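PDB 3DWG: sulfur carrier protein CysO from Mycobacterium tuberculosis, which probably serves, in its thiocarboxylated form, as the sulfur donor for CysM-dependent cysteine biosynthesis. Local coordinates for residues D26-I32 against G73-I78. Numbering follows the deposited sequence.
Sequences DTLGAVI and GLATAI
Ile-78 pushes its side chain under the first turn of helix 28-38. With CG1 anti to the carbonyl carbon (chi1 -77°) and the chain extended beyond it, CD1 ends 3.5 Å from the backbone N of Leu-28, and the same methyl meets CG2 of Val-31 at 3.6 Å, the two side chains crossing at about a right angle. Val-3 of strand 3-6 touches both of them, carrying this apolar patch into the core. At the far end of the contact Leu-74 lies over Gly-29: its CD1 sits 3.6 Å from Gly-29 CA and also meets CD1 of Ile-32, again nearly at right angles. This is the ubiquitin-like fold of the ThiS family, in which helix 28-38 packs on the mixed sheet; here its N-terminus is joined to the loop leading into strand 83-88. Two amides of the first turn reach across to that loop. Leu-28 N donates to Thr-76 O at 2.9 Å, and Gly-29 N to a lone pair of Leu-74 O at 2.8 Å. Ala-30 N instead bonds OG1 of Thr-27, the N-cap residue, at 3.0 Å; a water hydrogen-bonded to this hydroxyl makes a weak bond, as donor, to Leu-74 O. One residue before the cap, Asp-26 O accepts from Ile-78 N, which stands well above the carbonyl plane. Within the loop, Thr-76 OG1 donates to Gly-73 O (2.6 Å), the same carbonyl that accepts from Thr-76 N, so two bonds close the short 3-10 turn.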
loop_
_atom_site.group_PDB
_atom_site.type_symbol
_atom_site.label_atom_id
_atom_site.label_comp_id
_atom_site.label_asym_id
_atom_site.label_seq_id
_atom_site.Cartn_x
_atom_site.Cartn_y
_atom_site.Cartn_z
ATOM N N ASP C 26 -34.842 -14.151 20.396
ATOM C CA ASP C 26 -34.968 -12.795 19.904
ATOM C C ASP C 26 -33.935 -11.839 20.461
ATOM O O ASP C 26 -33.977 -10.621 20.149
ATOM C CB ASP C 26 -36.399 -12.240 20.114
ATOM C CG ASP C 26 -36.813 -12.211 21.533
ATOM O OD1 ASP C 26 -36.007 -12.470 22.446
ATOM O OD2 ASP C 26 -37.994 -11.864 21.748
ATOM N N THR C 27 -33.034 -12.388 21.285
ATOM C CA THR C 27 -31.854 -11.663 21.778
ATOM C C THR C 27 -30.663 -12.638 21.756
ATOM O O THR C 27 -30.858 -13.858 21.698
ATOM C CB THR C 27 -32.000 -11.147 23.222
ATOM O OG1 THR C 27 -32.039 -12.287 24.087
ATOM C CG2 THR C 27 -33.255 -10.219 23.371
ATOM N N LEU C 28 -29.435 -12.100 21.793
ATOM C CA LEU C 28 -28.281 -12.986 21.979
ATOM C C LEU C 28 -28.402 -13.918 23.186
ATOM O O LEU C 28 -28.149 -15.132 23.076
ATOM C CB LEU C 28 -26.960 -12.225 22.016
ATOM C CG LEU C 28 -25.707 -13.059 22.298
ATOM C CD1 LEU C 28 -25.424 -14.152 21.230
ATOM C CD2 LEU C 28 -24.491 -12.104 22.468
ATOM N N GLY C 29 -28.857 -13.370 24.314
ATOM C CA GLY C 29 -29.041 -14.238 25.504
ATOM C C GLY C 29 -30.020 -15.378 25.238
ATOM O O GLY C 29 -29.789 -16.509 25.697
ATOM N N ALA C 30 -31.084 -15.122 24.464
ATOM C CA ALA C 30 -32.060 -16.150 24.067
ATOM C C ALA C 30 -31.421 -17.186 23.144
ATOM O O ALA C 30 -31.659 -18.395 23.223
ATOM C CB ALA C 30 -33.274 -15.538 23.459
ATOM N N VAL C 31 -30.568 -16.691 22.237
ATOM C CA VAL C 31 -29.892 -17.679 21.380
ATOM C C VAL C 31 -28.947 -18.545 22.200
ATOM O O VAL C 31 -28.898 -19.776 21.973
ATOM C CB VAL C 31 -29.118 -16.936 20.277
ATOM C CG1 VAL C 31 -28.048 -17.872 19.614
ATOM C CG2 VAL C 31 -30.080 -16.403 19.244
ATOM N N ILE C 32 -28.214 -17.956 23.144
ATOM C CA ILE C 32 -27.324 -18.701 24.018
ATOM C C ILE C 32 -28.112 -19.711 24.864
ATOM O O ILE C 32 -27.669 -20.832 25.106
ATOM C CB ILE C 32 -26.443 -17.786 24.845
ATOM C CG1 ILE C 32 -25.416 -17.055 23.934
ATOM C CG2 ILE C 32 -25.718 -18.547 25.980
ATOM C CD1 ILE C 32 -24.627 -15.957 24.681
ATOM N N GLY C 73 -24.840 -6.112 24.409
ATOM C CA GLY C 73 -24.411 -7.382 24.983
ATOM C C GLY C 73 -25.416 -8.493 24.726
ATOM O O GLY C 73 -25.954 -8.664 23.602
ATOM N N LEU C 74 -25.743 -9.226 25.795
ATOM C CA LEU C 74 -26.703 -10.330 25.673
ATOM C C LEU C 74 -28.117 -9.835 25.316
ATOM O O LEU C 74 -28.909 -10.576 24.744
ATOM C CB LEU C 74 -26.709 -11.145 26.973
ATOM C CG LEU C 74 -25.525 -12.091 27.311
ATOM C CD1 LEU C 74 -25.839 -13.557 27.047
ATOM C CD2 LEU C 74 -24.147 -11.752 26.715
ATOM N N ALA C 75 -28.401 -8.558 25.553
ATOM C CA ALA C 75 -29.673 -7.976 25.142
ATOM C C ALA C 75 -29.799 -7.562 23.687
ATOM O O ALA C 75 -30.864 -7.139 23.180
ATOM C CB ALA C 75 -30.017 -6.808 26.050
ATOM N N THR C 76 -28.699 -7.772 22.928
ATOM C CA THR C 76 -28.737 -7.412 21.553
ATOM C C THR C 76 -29.860 -8.112 20.812
ATOM O O THR C 76 -29.966 -9.356 20.885
ATOM C CB THR C 76 -27.392 -7.803 20.900
ATOM O OG1 THR C 76 -26.312 -7.097 21.509
ATOM C CG2 THR C 76 -27.460 -7.471 19.375
ATOM N N ALA C 77 -30.693 -7.350 20.087
ATOM C CA ALA C 77 -31.834 -7.935 19.375
ATOM C C ALA C 77 -31.419 -8.787 18.225
ATOM O O ALA C 77 -30.448 -8.453 17.499
ATOM C CB ALA C 77 -32.797 -6.857 18.889
ATOM N N ILE C 78 -32.171 -9.851 18.028
ATOM C CA ILE C 78 -31.891 -10.814 16.997
ATOM C C ILE C 78 -33.181 -11.043 16.224
ATOM O O ILE C 78 -34.261 -11.150 16.829
ATOM C CB ILE C 78 -31.275 -12.106 17.579
ATOM C CG1 ILE C 78 -29.800 -11.836 17.916
ATOM C CG2 ILE C 78 -31.277 -13.220 16.561
ATOM C CD1 ILE C 78 -29.062 -12.997 18.418
HETATM O O HOH W 1 -31.738 -11.403 26.596
#